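Local coordinates for protein lantibiotic dehydratase (Microbispora corallina, PDB 5EHK) that probably dehydrates serine and threonine residues of the NAI-107 lantibiotic precursor in a tRNA-dependent reaction, as class I lantibiotic dehydratases do using glutamyl-tRNA, at residues F834-V839 with R939-A944; G945-L950 with R1031-G1036; T954-A959 with A1041-R1046; R1016-I1021 with V1104-N1109. One frame throughout, in Å; residues are numbered along the deposited sequence.

Interaction 1. Residues F834-V839 with R939-A944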
loop_
_atom_site.group_PDB
_atom_site.type_symbol
_atom_site.label_atom_id
_atom_site.label_comp_id
_atom_site.label_asym_id
_atom_site.label_seq_id
_atom_site.Cartn_x
_atom_site.Cartn_y
_atom_site.Cartn_z
ATOM N N PHE A 834 5.132 -7.400 31.207
ATOM C CA PHE A 834 5.307 -6.028 31.657
ATOM C C PHE A 834 4.169 -5.651 32.636
ATOM O O PHE A 834 4.403 -5.024 33.672
ATOM C CB PHE A 834 5.376 -5.073 30.460
ATOM C CG PHE A 834 5.842 -3.686 30.822
ATOM C CD1 PHE A 834 7.190 -3.391 30.855
ATOM C CD2 PHE A 834 4.927 -2.703 31.174
ATOM C CE1 PHE A 834 7.620 -2.163 31.200
ATOM C CE2 PHE A 834 5.356 -1.463 31.533
ATOM C CZ PHE A 834 6.715 -1.185 31.551
ATOM N N LEU A 835 2.947 -6.057 32.281
ATOM C CA LEU A 835 1.770 -5.882 33.120
ATOM C C LEU A 835 1.841 -6.622 34.457
ATOM O O LEU A 835 1.398 -6.101 35.486
ATOM C CB LEU A 835 0.515 -6.308 32.365
ATOM C CG LEU A 835 0.070 -5.397 31.216
ATOM C CD1 LEU A 835 -0.979 -6.076 30.350
ATOM C CD2 LEU A 835 -0.434 -4.050 31.762
ATOM N N ARG A 836 2.378 -7.838 34.444
ATOM C CA ARG A 836 2.512 -8.620 35.675
ATOM C C ARG A 836 3.538 -8.011 36.638
ATOM O O ARG A 836 3.281 -7.883 37.835
ATOM C CB ARG A 836 2.850 -10.086 35.351
ATOM C CG ARG A 836 1.665 -10.870 34.768
ATOM C CD ARG A 836 1.925 -12.357 34.628
ATOM N NE ARG A 836 2.571 -12.680 33.360
ATOM C CZ ARG A 836 1.968 -13.252 32.322
ATOM N NH1 ARG A 836 0.691 -13.608 32.398
ATOM N NH2 ARG A 836 2.658 -13.491 31.211
ATOM N N ASP A 837 4.672 -7.588 36.088
ATOM C CA ASP A 837 5.834 -7.217 36.867
ATOM C C ASP A 837 6.133 -5.720 36.996
ATOM O O ASP A 837 6.565 -5.278 38.050
ATOM C CB ASP A 837 7.070 -7.884 36.259
ATOM C CG ASP A 837 6.965 -9.392 36.208
ATOM O OD1 ASP A 837 6.261 -9.998 37.037
ATOM O OD2 ASP A 837 7.619 -9.977 35.334
ATOM N N GLN A 838 5.940 -4.949 35.932
ATOM C CA GLN A 838 6.399 -3.552 35.905
ATOM C C GLN A 838 5.309 -2.511 36.200
ATOM O O GLN A 838 5.570 -1.524 36.883
ATOM C CB GLN A 838 7.094 -3.208 34.573
ATOM C CG GLN A 838 8.565 -3.601 34.491
ATOM C CD GLN A 838 8.785 -5.104 34.345
ATOM O OE1 GLN A 838 8.160 -5.766 33.505
ATOM N NE2 GLN A 838 9.672 -5.646 35.170
ATOM N N VAL A 839 4.114 -2.700 35.638
ATOM C CA VAL A 839 3.001 -1.779 35.880
ATOM C C VAL A 839 2.637 -1.664 37.402
ATOM O O VAL A 839 2.384 -0.559 37.899
ATOM C CB VAL A 839 1.788 -2.084 34.940
ATOM C CG1 VAL A 839 0.585 -1.193 35.276
ATOM C CG2 VAL A 839 2.191 -1.838 33.488
ATOM N N ARG A 939 -1.455 -12.355 36.419
ATOM C CA ARG A 939 -0.487 -12.886 37.369
ATOM C C ARG A 939 -0.829 -14.322 37.786
ATOM O O ARG A 939 0.072 -15.140 37.982
ATOM C CB ARG A 939 -0.347 -11.981 38.589
ATOM C CG ARG A 939 0.382 -10.691 38.323
ATOM C CD ARG A 939 0.333 -9.761 39.535
ATOM N NE ARG A 939 1.086 -10.347 40.633
ATOM C CZ ARG A 939 2.370 -10.103 40.865
ATOM N NH1 ARG A 939 3.021 -9.239 40.094
ATOM N NH2 ARG A 939 2.991 -10.706 41.878
ATOM N N LEU A 940 -2.117 -14.636 37.911
ATOM C CA LEU A 940 -2.512 -16.024 38.162
ATOM C C LEU A 940 -2.088 -16.851 36.963
ATOM O O LEU A 940 -1.512 -17.934 37.091
ATOM C CB LEU A 940 -4.022 -16.171 38.378
ATOM C CG LEU A 940 -4.631 -15.517 39.619
ATOM C CD1 LEU A 940 -6.141 -15.748 39.687
ATOM C CD2 LEU A 940 -3.942 -16.002 40.891
ATOM N N THR A 941 -2.381 -16.316 35.789
ATOM C CA THR A 941 -2.174 -17.013 34.518
ATOM C C THR A 941 -0.697 -17.398 34.210
ATOM O O THR A 941 -0.436 -18.360 33.485
ATOM C CB THR A 941 -2.870 -16.209 33.401
ATOM O OG1 THR A 941 -4.103 -16.859 33.072
ATOM C CG2 THR A 941 -2.003 -16.015 32.185
ATOM N N ARG A 942 0.256 -16.668 34.790
ATOM C CA ARG A 942 1.664 -17.016 34.638
ATOM C C ARG A 942 1.966 -18.357 35.300
ATOM O O ARG A 942 2.802 -19.118 34.812
ATOM C CB ARG A 942 2.574 -15.936 35.245
ATOM C CG ARG A 942 4.056 -16.341 35.388
ATOM C CD ARG A 942 4.874 -15.313 36.179
ATOM N NE ARG A 942 5.261 -14.196 35.334
ATOM C CZ ARG A 942 5.785 -13.061 35.782
ATOM N NH1 ARG A 942 6.008 -12.898 37.080
ATOM N NH2 ARG A 942 6.078 -12.080 34.925
ATOM N N ARG A 943 1.274 -18.657 36.399
ATOM C CA ARG A 943 1.645 -19.816 37.205
ATOM C C ARG A 943 1.499 -21.101 36.424
ATOM O O ARG A 943 0.501 -21.314 35.732
ATOM C CB ARG A 943 0.833 -19.931 38.498
ATOM C CG ARG A 943 1.352 -21.067 39.400
ATOM C CD ARG A 943 0.518 -21.269 40.663
ATOM N NE ARG A 943 -0.800 -21.839 40.371
ATOM C CZ ARG A 943 -1.026 -23.122 40.091
ATOM N NH1 ARG A 943 -0.021 -23.991 40.064
ATOM N NH2 ARG A 943 -2.259 -23.541 39.837
ATOM N N ALA A 944 2.513 -21.949 36.540
ATOM C CA ALA A 944 2.474 -23.262 35.925
ATOM C C ALA A 944 1.391 -24.094 36.616
ATOM O O ALA A 944 1.404 -24.255 37.843
ATOM C CB ALA A 944 3.845 -23.936 36.039
#
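The guanidinium of Arg836 carries Arg942 CB over one face, and Thr941 CG2 meets its edge near the plane, 3.6 Å from Arg836 NH1. Arg942 returns the favour: Arg836 CD sits over one face of its guanidinium, while the carboxylate of Asp837 closes the edge. The two guanidinium planes are turned 57° apart, so each lies against the other's aliphatic chain. Arg942 forks end-on around Asp837: Arg942 NH1 donates to Asp837 OD1 at 2.9 Å, on its syn lone pair, and Arg942 NH2 to Asp837 OD2 at 2.6 Å. The grip is twisted, with the planes 48° apart and NH2 approaching OD2 from outside the carboxylate plane; the two bonds together probably limit rotation. A chi1 of 168° and a bend at chi3 bring Arg942 there. Arg836 NE and Arg942 NE come within 3.7 Å, a like-charge approach probably offset by Asp837 and by Asp833, which forms salt bridges with both arginines; Arg836 NH1 also hydrogen-bonds to Leu938 O. Arg939 slides past Arg836 in the opposite direction, CG against CG, its NH1 weakly bonded to Arg836 O. Arg208 of the second subunit packs on Asp837 and sets its NH2 close to Arg942 NE, like charges that Asp837 probably offsets. The contact joins the last turns of helices 828-837 and 920-942; beside it, Leu835 packs on Leu938 and on strands 853-861 and 864-872.

Interaction 2. Residues G945-L950 with R1031-G1036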
loop_
_atom_site.group_PDB
_atom_site.type_symbol
_atom_site.label_atom_id
_atom_site.label_comp_id
_atom_site.label_asym_id
_atom_site.label_seq_id
_atom_site.Cartn_x
_atom_site.Cartn_y
_atom_site.Cartn_z
ATOM N N GLY A 945 0.418 -24.564 35.842
ATOM C CA GLY A 945 -0.613 -25.402 36.416
ATOM C C GLY A 945 -1.964 -24.744 36.590
ATOM O O GLY A 945 -2.965 -25.436 36.826
ATOM N N PHE A 946 -1.991 -23.414 36.518
ATOM C CA PHE A 946 -3.259 -22.686 36.574
ATOM C C PHE A 946 -4.170 -23.268 35.506
ATOM O O PHE A 946 -3.797 -23.348 34.334
ATOM C CB PHE A 946 -3.060 -21.173 36.396
ATOM C CG PHE A 946 -4.303 -20.368 36.645
ATOM C CD1 PHE A 946 -4.819 -20.232 37.917
ATOM C CD2 PHE A 946 -4.953 -19.744 35.600
ATOM C CE1 PHE A 946 -5.964 -19.506 38.138
ATOM C CE2 PHE A 946 -6.097 -19.014 35.821
ATOM C CZ PHE A 946 -6.600 -18.895 37.098
ATOM N N ARG A 947 -5.350 -23.703 35.927
ATOM C CA ARG A 947 -6.179 -24.546 35.079
ATOM C C ARG A 947 -6.723 -23.788 33.897
ATOM O O ARG A 947 -6.778 -24.307 32.781
ATOM C CB ARG A 947 -7.345 -25.104 35.880
ATOM C CG ARG A 947 -7.037 -25.315 37.353
ATOM C CD ARG A 947 -7.815 -26.486 37.871
ATOM N NE ARG A 947 -9.034 -26.642 37.081
ATOM C CZ ARG A 947 -9.827 -27.705 37.123
ATOM N NH1 ARG A 947 -9.532 -28.721 37.934
ATOM N NH2 ARG A 947 -10.915 -27.746 36.354
ATOM N N TYR A 948 -7.090 -22.538 34.143
ATOM C CA TYR A 948 -7.856 -21.776 33.178
ATOM C C TYR A 948 -6.984 -20.985 32.208
ATOM O O TYR A 948 -5.931 -20.462 32.566
ATOM C CB TYR A 948 -8.807 -20.851 33.920
ATOM C CG TYR A 948 -9.720 -21.570 34.876
ATOM C CD1 TYR A 948 -10.803 -22.311 34.417
ATOM C CD2 TYR A 948 -9.501 -21.506 36.240
ATOM C CE1 TYR A 948 -11.642 -22.965 35.297
ATOM C CE2 TYR A 948 -10.330 -22.161 37.128
ATOM C CZ TYR A 948 -11.400 -22.887 36.652
ATOM O OH TYR A 948 -12.226 -23.529 37.548
ATOM N N THR A 949 -7.425 -20.930 30.960
ATOM C CA THR A 949 -6.740 -20.149 29.953
ATOM C C THR A 949 -7.137 -18.681 30.096
ATOM O O THR A 949 -8.049 -18.342 30.837
ATOM C CB THR A 949 -7.115 -20.626 28.538
ATOM O OG1 THR A 949 -8.526 -20.459 28.344
ATOM C CG2 THR A 949 -6.749 -22.100 28.348
ATOM N N LEU A 950 -6.445 -17.814 29.378
ATOM C CA LEU A 950 -6.794 -16.412 29.340
ATOM C C LEU A 950 -8.185 -16.201 28.760
ATOM O O LEU A 950 -8.945 -15.397 29.271
ATOM C CB LEU A 950 -5.760 -15.654 28.516
ATOM C CG LEU A 950 -5.488 -14.191 28.846
ATOM C CD1 LEU A 950 -5.273 -13.971 30.339
ATOM C CD2 LEU A 950 -4.273 -13.737 28.069
ATOM N N ARG A 1031 -16.523 -22.148 41.918
ATOM C CA ARG A 1031 -16.246 -22.115 43.349
ATOM C C ARG A 1031 -15.766 -23.447 43.904
ATOM O O ARG A 1031 -15.360 -23.533 45.062
ATOM C CB ARG A 1031 -17.461 -21.629 44.128
ATOM C CG ARG A 1031 -17.988 -20.284 43.677
ATOM C CD ARG A 1031 -18.655 -19.552 44.830
ATOM N NE ARG A 1031 -19.454 -18.422 44.371
ATOM C CZ ARG A 1031 -19.143 -17.147 44.589
ATOM N NH1 ARG A 1031 -18.043 -16.828 45.256
ATOM N NH2 ARG A 1031 -19.933 -16.188 44.132
ATOM N N ALA A 1032 -15.856 -24.493 43.087
ATOM C CA ALA A 1032 -15.273 -25.780 43.430
ATOM C C ALA A 1032 -13.771 -25.606 43.423
ATOM O O ALA A 1032 -13.116 -25.723 44.449
ATOM C CB ALA A 1032 -15.677 -26.838 42.412
ATOM N N ASP A 1033 -13.257 -25.275 42.243
ATOM C CA ASP A 1033 -11.832 -25.130 41.970
ATOM C C ASP A 1033 -11.188 -24.106 42.907
ATOM O O ASP A 1033 -11.815 -23.109 43.255
ATOM C CB ASP A 1033 -11.710 -24.645 40.533
ATOM C CG ASP A 1033 -10.438 -25.081 39.873
ATOM O OD1 ASP A 1033 -9.441 -25.336 40.582
ATOM O OD2 ASP A 1033 -10.447 -25.166 38.627
ATOM N N GLU A 1034 -9.952 -24.354 43.336
ATOM C CA GLU A 1034 -9.207 -23.349 44.097
ATOM C C GLU A 1034 -8.828 -22.215 43.149
ATOM O O GLU A 1034 -8.932 -21.037 43.493
ATOM C CB GLU A 1034 -7.971 -23.940 44.781
ATOM C CG GLU A 1034 -7.207 -22.938 45.642
ATOM C CD GLU A 1034 -6.070 -23.577 46.451
ATOM O OE1 GLU A 1034 -5.879 -24.812 46.352
ATOM O OE2 GLU A 1034 -5.367 -22.842 47.189
ATOM N N ASP A 1035 -8.389 -22.585 41.950
ATOM C CA ASP A 1035 -8.082 -21.609 40.918
ATOM C C ASP A 1035 -9.314 -20.775 40.558
ATOM O O ASP A 1035 -9.207 -19.563 40.359
ATOM C CB ASP A 1035 -7.537 -22.296 39.666
ATOM C CG ASP A 1035 -6.115 -22.804 39.847
ATOM O OD1 ASP A 1035 -5.587 -22.744 40.981
ATOM O OD2 ASP A 1035 -5.518 -23.246 38.842
ATOM N N GLY A 1036 -10.475 -21.423 40.479
ATOM C CA GLY A 1036 -11.704 -20.740 40.111
ATOM C C GLY A 1036 -12.110 -19.689 41.124
ATOM O O GLY A 1036 -12.690 -18.649 40.778
#
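A chi1 of -151° turns the Asp1033 carboxylate toward Arg947, whose side chain bends at both chi2 and chi3 to meet it. Arg947 NE lies 2.6 Å from Asp1033 OD2 in a salt bridge, but the carboxylate sits over one face of the guanidinium, with the planes 78° apart, so the attraction is probably mainly one of charge. Tyr948 meets Asp1033 from the opposite direction, its OH 2.6 Å from the same OD2. The other oxygen of Asp1033 has a structural task: this residue is the N-cap of helix 1034-1042, and its OD1 accepts from Asp1035 N at 3.2 Å, approached from above the carboxylate plane. Two residues on, Asp1035 points its buried carboxylate back at the loop between helices 920-942 and 950-965. Its OD2 takes the backbone N-H of Arg947 at 3.0 Å, met nearly along the C-O axis at an N-H...O angle of 155°. The Phe946 ring runs alongside this carboxylate, CE1 reaching 3.5 Å from Asp1035 CB, while Tyr948 sets its CE2 edge 3.4 Å from Gly1036 N. On helix 950-965, Val953 is touched by both Phe946 and Tyr948, and Phe946 also packs on Leu940 and Thr941.

Interaction 3. Residues T954-A959 with A1041-R1046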
loop_
_atom_site.group_PDB
_atom_site.type_symbol
_atom_site.label_atom_id
_atom_site.label_comp_id
_atom_site.label_asym_id
_atom_site.label_seq_id
_atom_site.Cartn_x
_atom_site.Cartn_y
_atom_site.Cartn_z
ATOM N N THR A 954 -11.219 -14.425 30.725
ATOM C CA THR A 954 -11.817 -13.268 30.050
ATOM C C THR A 954 -13.320 -13.451 29.860
ATOM O O THR A 954 -14.094 -12.517 30.086
ATOM C CB THR A 954 -11.116 -12.922 28.725
ATOM O OG1 THR A 954 -9.732 -12.655 28.984
ATOM C CG2 THR A 954 -11.724 -11.662 28.089
ATOM N N ALA A 955 -13.726 -14.648 29.442
ATOM C CA ALA A 955 -15.145 -14.991 29.363
ATOM C C ALA A 955 -15.782 -14.837 30.746
ATOM O O ALA A 955 -16.822 -14.196 30.901
ATOM C CB ALA A 955 -15.307 -16.418 28.882
ATOM N N ILE A 956 -15.119 -15.392 31.752
ATOM C CA ILE A 956 -15.549 -15.237 33.121
ATOM C C ILE A 956 -15.664 -13.764 33.465
ATOM O O ILE A 956 -16.653 -13.342 34.045
ATOM C CB ILE A 956 -14.576 -15.928 34.080
ATOM C CG1 ILE A 956 -14.554 -17.429 33.816
ATOM C CG2 ILE A 956 -14.933 -15.648 35.527
ATOM C CD1 ILE A 956 -13.471 -18.146 34.597
ATOM N N SER A 957 -14.677 -12.975 33.058
ATOM C CA SER A 957 -14.677 -11.548 33.367
ATOM C C SER A 957 -15.805 -10.804 32.636
ATOM O O SER A 957 -16.464 -9.955 33.228
ATOM C CB SER A 957 -13.314 -10.919 33.073
ATOM O OG SER A 957 -13.169 -9.668 33.714
ATOM N N ALA A 958 -16.068 -11.144 31.380
ATOM C CA ALA A 958 -17.189 -10.517 30.678
ATOM C C ALA A 958 -18.513 -10.781 31.376
ATOM O O ALA A 958 -19.277 -9.847 31.661
ATOM C CB ALA A 958 -17.264 -10.980 29.278
ATOM N N ALA A 959 -18.777 -12.054 31.664
ATOM C CA ALA A 959 -20.062 -12.451 32.226
ATOM C C ALA A 959 -20.259 -11.860 33.607
ATOM O O ALA A 959 -21.372 -11.455 33.976
ATOM C CB ALA A 959 -20.162 -13.948 32.283
ATOM N N ALA A 1041 -12.317 -13.840 43.196
ATOM C CA ALA A 1041 -11.868 -12.861 44.187
ATOM C C ALA A 1041 -11.249 -11.658 43.480
ATOM O O ALA A 1041 -11.528 -10.502 43.824
ATOM C CB ALA A 1041 -10.852 -13.474 45.134
ATOM N N ALA A 1042 -10.438 -11.936 42.464
ATOM C CA ALA A 1042 -9.739 -10.885 41.744
ATOM C C ALA A 1042 -10.696 -9.934 41.016
ATOM O O ALA A 1042 -10.299 -8.845 40.630
ATOM C CB ALA A 1042 -8.740 -11.494 40.766
ATOM N N LEU A 1043 -11.955 -10.346 40.864
ATOM C CA LEU A 1043 -13.003 -9.560 40.207
ATOM C C LEU A 1043 -13.993 -8.850 41.135
ATOM O O LEU A 1043 -14.945 -8.242 40.659
ATOM C CB LEU A 1043 -13.825 -10.453 39.283
ATOM C CG LEU A 1043 -13.148 -11.127 38.113
ATOM C CD1 LEU A 1043 -14.135 -12.079 37.504
ATOM C CD2 LEU A 1043 -12.750 -10.104 37.099
ATOM N N GLU A 1044 -13.819 -8.963 42.442
ATOM C CA GLU A 1044 -14.850 -8.462 43.354
ATOM C C GLU A 1044 -14.969 -6.954 43.312
ATOM O O GLU A 1044 -16.031 -6.403 43.056
ATOM C CB GLU A 1044 -14.628 -8.943 44.784
ATOM C CG GLU A 1044 -15.041 -10.377 44.973
ATOM C CD GLU A 1044 -14.882 -10.841 46.399
ATOM O OE1 GLU A 1044 -14.940 -9.975 47.308
ATOM O OE2 GLU A 1044 -14.693 -12.067 46.603
ATOM N N SER A 1045 -13.860 -6.309 43.618
ATOM C CA SER A 1045 -13.780 -4.878 43.648
ATOM C C SER A 1045 -14.248 -4.275 42.308
ATOM O O SER A 1045 -14.939 -3.252 42.260
ATOM C CB SER A 1045 -12.350 -4.491 43.998
ATOM O OG SER A 1045 -12.017 -3.264 43.410
ATOM N N ARG A 1046 -13.938 -4.929 41.204
ATOM C CA ARG A 1046 -14.409 -4.365 39.960
ATOM C C ARG A 1046 -15.896 -4.664 39.734
ATOM O O ARG A 1046 -16.618 -3.849 39.143
ATOM C CB ARG A 1046 -13.522 -4.771 38.774
ATOM C CG ARG A 1046 -14.135 -5.787 37.856
ATOM C CD ARG A 1046 -14.852 -5.186 36.655
ATOM N NE ARG A 1046 -14.903 -6.216 35.626
ATOM C CZ ARG A 1046 -15.610 -7.336 35.727
ATOM N NH1 ARG A 1046 -16.366 -7.566 36.784
ATOM N NH2 ARG A 1046 -15.574 -8.233 34.763
#
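Ile956 is the first residue of 954-959 to meet 1041-1046. Its CG2 methyl comes 4.2 Å from Leu1043 CD1, and the two side chains cross at about a right angle; the longer CG1 branch leads away from the leucine. Ser957 does most of the remaining work. Its chi1 of -163° places the hydroxyl against the other leucine methyl, OG lying 3.4 Å from Leu1043 CD2, and also 3.0 Å from Arg1046 NH2. The Ser957 carbonyl oxygen lies at the edge of the Arg1046 guanidinium, near its plane. Arg1046 NH2 is modelled very close to it, but at 115° the N-H...O angle is too bent for the bond to be more than doubtful. The firmer partner of this arginine is Asp930 of helix 920-942, which forms a salt bridge with NE; Leu1043 CD2 lies over the rim of one face of that guanidinium, 4.1 Å above its plane. On the second segment, Leu1043 sits at the break between helices 1034-1042 and 1044-1059, and it reaches on to Leu937 and Ala960. Ser957 also touches Thr1081 and Leu1085 of helix 1068-1085. All the touching residues are buried. An isoleucine methyl and a serine against a leucine, with one buried arginine paired to an aspartate, make this interior packing of the helical bundle in the C-terminal part of the dehydratase.

Interaction 4. Residues R1016-I1021 with V1104-N1109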
loop_
_atom_site.group_PDB
_atom_site.type_symbol
_atom_site.label_atom_id
_atom_site.label_comp_id
_atom_site.label_asym_id
_atom_site.label_seq_id
_atom_site.Cartn_x
_atom_site.Cartn_y
_atom_site.Cartn_z
ATOM N N ARG A 1016 -19.811 -27.739 28.308
ATOM C CA ARG A 1016 -18.729 -27.233 29.148
ATOM C C ARG A 1016 -19.010 -25.810 29.577
ATOM O O ARG A 1016 -19.227 -25.526 30.757
ATOM C CB ARG A 1016 -17.383 -27.284 28.404
ATOM C CG ARG A 1016 -16.231 -26.597 29.155
ATOM C CD ARG A 1016 -14.885 -26.684 28.432
ATOM N NE ARG A 1016 -14.410 -28.064 28.373
ATOM C CZ ARG A 1016 -13.923 -28.735 29.419
ATOM N NH1 ARG A 1016 -13.840 -28.148 30.606
ATOM N NH2 ARG A 1016 -13.517 -29.991 29.283
ATOM N N TRP A 1017 -19.066 -24.931 28.586
ATOM C CA TRP A 1017 -19.161 -23.501 28.812
ATOM C C TRP A 1017 -20.358 -23.094 29.648
ATOM O O TRP A 1017 -20.284 -22.146 30.433
ATOM C CB TRP A 1017 -19.116 -22.772 27.473
ATOM C CG TRP A 1017 -17.842 -23.076 26.751
ATOM C CD1 TRP A 1017 -17.711 -23.725 25.567
ATOM C CD2 TRP A 1017 -16.511 -22.754 27.182
ATOM N NE1 TRP A 1017 -16.385 -23.828 25.225
ATOM C CE2 TRP A 1017 -15.626 -23.238 26.199
ATOM C CE3 TRP A 1017 -15.985 -22.102 28.302
ATOM C CZ2 TRP A 1017 -14.243 -23.092 26.299
ATOM C CZ3 TRP A 1017 -14.614 -21.954 28.399
ATOM C CH2 TRP A 1017 -13.758 -22.448 27.403
ATOM N N GLN A 1018 -21.462 -23.807 29.486
ATOM C CA GLN A 1018 -22.627 -23.557 30.314
ATOM C C GLN A 1018 -22.311 -23.846 31.775
ATOM O O GLN A 1018 -22.756 -23.130 32.672
ATOM C CB GLN A 1018 -23.777 -24.430 29.849
ATOM C CG GLN A 1018 -24.380 -23.981 28.546
ATOM C CD GLN A 1018 -25.185 -25.080 27.899
ATOM O OE1 GLN A 1018 -25.758 -25.931 28.581
ATOM N NE2 GLN A 1018 -25.231 -25.072 26.570
ATOM N N LYS A 1019 -21.520 -24.886 32.007
ATOM C CA LYS A 1019 -21.194 -25.305 33.368
ATOM C C LYS A 1019 -20.179 -24.380 34.025
ATOM O O LYS A 1019 -20.242 -24.130 35.229
ATOM C CB LYS A 1019 -20.676 -26.748 33.368
ATOM C CG LYS A 1019 -21.730 -27.810 33.036
ATOM C CD LYS A 1019 -21.071 -29.167 32.791
ATOM C CE LYS A 1019 -20.279 -29.651 34.006
ATOM N NZ LYS A 1019 -19.664 -30.990 33.762
ATOM N N LEU A 1020 -19.249 -23.875 33.219
ATOM C CA LEU A 1020 -18.188 -22.989 33.698
ATOM C C LEU A 1020 -18.693 -21.552 33.895
ATOM O O LEU A 1020 -18.540 -20.969 34.971
ATOM C CB LEU A 1020 -16.995 -23.014 32.734
ATOM C CG LEU A 1020 -15.704 -22.307 33.138
ATOM C CD1 LEU A 1020 -15.088 -23.016 34.306
ATOM C CD2 LEU A 1020 -14.727 -22.252 31.982
ATOM N N ILE A 1021 -19.287 -20.984 32.853
ATOM C CA ILE A 1021 -19.688 -19.589 32.875
ATOM C C ILE A 1021 -21.147 -19.461 33.275
ATOM O O ILE A 1021 -22.019 -19.360 32.417
ATOM C CB ILE A 1021 -19.439 -18.924 31.500
ATOM C CG1 ILE A 1021 -17.994 -19.158 31.049
ATOM C CG2 ILE A 1021 -19.734 -17.430 31.546
ATOM C CD1 ILE A 1021 -17.800 -18.969 29.578
ATOM N N VAL A 1104 -24.375 -18.107 28.897
ATOM C CA VAL A 1104 -25.384 -17.495 29.745
ATOM C C VAL A 1104 -26.760 -17.502 29.076
ATOM O O VAL A 1104 -27.775 -17.501 29.760
ATOM C CB VAL A 1104 -25.000 -16.080 30.212
ATOM C CG1 VAL A 1104 -23.643 -16.110 30.905
ATOM C CG2 VAL A 1104 -25.031 -15.106 29.056
ATOM N N GLN A 1105 -26.797 -17.497 27.748
ATOM C CA GLN A 1105 -28.067 -17.630 27.040
ATOM C C GLN A 1105 -28.661 -19.029 27.216
ATOM O O GLN A 1105 -29.849 -19.173 27.508
ATOM C CB GLN A 1105 -27.936 -17.252 25.560
ATOM C CG GLN A 1105 -28.079 -15.750 25.299
ATOM C CD GLN A 1105 -27.847 -15.366 23.845
ATOM O OE1 GLN A 1105 -27.312 -16.150 23.052
ATOM N NE2 GLN A 1105 -28.257 -14.150 23.488
ATOM N N ASP A 1106 -27.833 -20.052 27.021
ATOM C CA ASP A 1106 -28.268 -21.436 27.197
ATOM C C ASP A 1106 -28.666 -21.747 28.637
ATOM O O ASP A 1106 -29.627 -22.475 28.867
ATOM C CB ASP A 1106 -27.188 -22.427 26.753
ATOM C CG ASP A 1106 -26.951 -22.406 25.257
ATOM O OD1 ASP A 1106 -27.674 -21.674 24.539
ATOM O OD2 ASP A 1106 -26.038 -23.133 24.801
ATOM N N ASN A 1107 -27.934 -21.206 29.608
ATOM C CA ASN A 1107 -28.313 -21.386 31.010
ATOM C C ASN A 1107 -29.669 -20.777 31.308
ATOM O O ASN A 1107 -30.368 -21.222 32.201
ATOM C CB ASN A 1107 -27.257 -20.822 31.974
ATOM C CG ASN A 1107 -25.959 -21.623 31.973
ATOM O OD1 ASN A 1107 -25.913 -22.782 31.559
ATOM N ND2 ASN A 1107 -24.900 -21.004 32.456
ATOM N N LEU A 1108 -30.040 -19.758 30.552
ATOM C CA LEU A 1108 -31.313 -19.099 30.768
ATOM C C LEU A 1108 -32.449 -19.886 30.130
ATOM O O LEU A 1108 -33.505 -20.065 30.739
ATOM C CB LEU A 1108 -31.273 -17.677 30.208
ATOM C CG LEU A 1108 -32.616 -17.001 29.962
ATOM C CD1 LEU A 1108 -32.643 -15.641 30.609
ATOM C CD2 LEU A 1108 -32.854 -16.898 28.461
ATOM N N ASN A 1109 -32.224 -20.369 28.911
ATOM C CA ASN A 1109 -33.202 -21.204 28.223
ATOM C C ASN A 1109 -33.408 -22.531 28.942
ATOM O O ASN A 1109 -34.542 -22.974 29.117
ATOM C CB ASN A 1109 -32.800 -21.435 26.758
ATOM C CG ASN A 1109 -32.863 -20.163 25.921
ATOM O OD1 ASN A 1109 -33.711 -19.295 26.145
ATOM N ND2 ASN A 1109 -31.946 -20.038 24.962
#
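Asn1107 ND2 gives a sound hydrogen bond to Gln1018 O, 3.0 Å long with an N-H...O angle of 155°. The oxygen is met on a lone pair in the carbonyl plane, and the acceptor also lies close to the plane of the asparagine amide, which probably helps fix the rotation of that amide. A chi1 of -69° lays CG of Asn1107 beside its backbone N and turns the amide toward helix 1014-1020. The other end of that amide, OD1, rests 3.2 Å from Gln1018 CB. The extended Gln1018 side chain then crosses Asp1106 at about a right angle, its amide almost perpendicular to the carboxylate, with Gln1018 CD 3.5 Å from Asp1106 CB and Gln1018 NE2 2.7 Å from Asp1106 OD2. Asp1106 has its strongest partner in Arg1003, which forms a salt bridge with OD1, while Tyr1010 makes a weak hydrogen bond with Gln1018 NE2. Further along, Ile1021 CG2 and Val1104 CG1 pack obliquely at 4.2 Å, and the isoleucine continues onto Ala1103. Helices 1014-1020 and 1090-1109 are thus joined by an apolar patch and a polar one; the directional amide-to-carbonyl bond probably fixes their register, while the charge pair with Arg1003 probably holds Asp1106 in place.

The four contacts belong to one helical region of the C-terminal part, 47 to 55 Å from the centre of the chain. Interactions 1 and 2 have centres about 15 Å apart and follow in series: the chain leaves helix 920-942 in the first and enters the loop of the second, where Arg943 NH2 makes a long, weak ion pair with Asp1035 OD2 at 3.4 Å. Interactions 2 and 3, with centres about 13 Å apart, share helix 1034-1042. Interaction 4 touches both: Leu1020 CD1 lies 3.6 Å from Tyr948 CE1, and Ile1021 packs on Ala955 and Ala959. Interaction 4 stays clear of interaction 1, their nearest atoms about 12 Å apart.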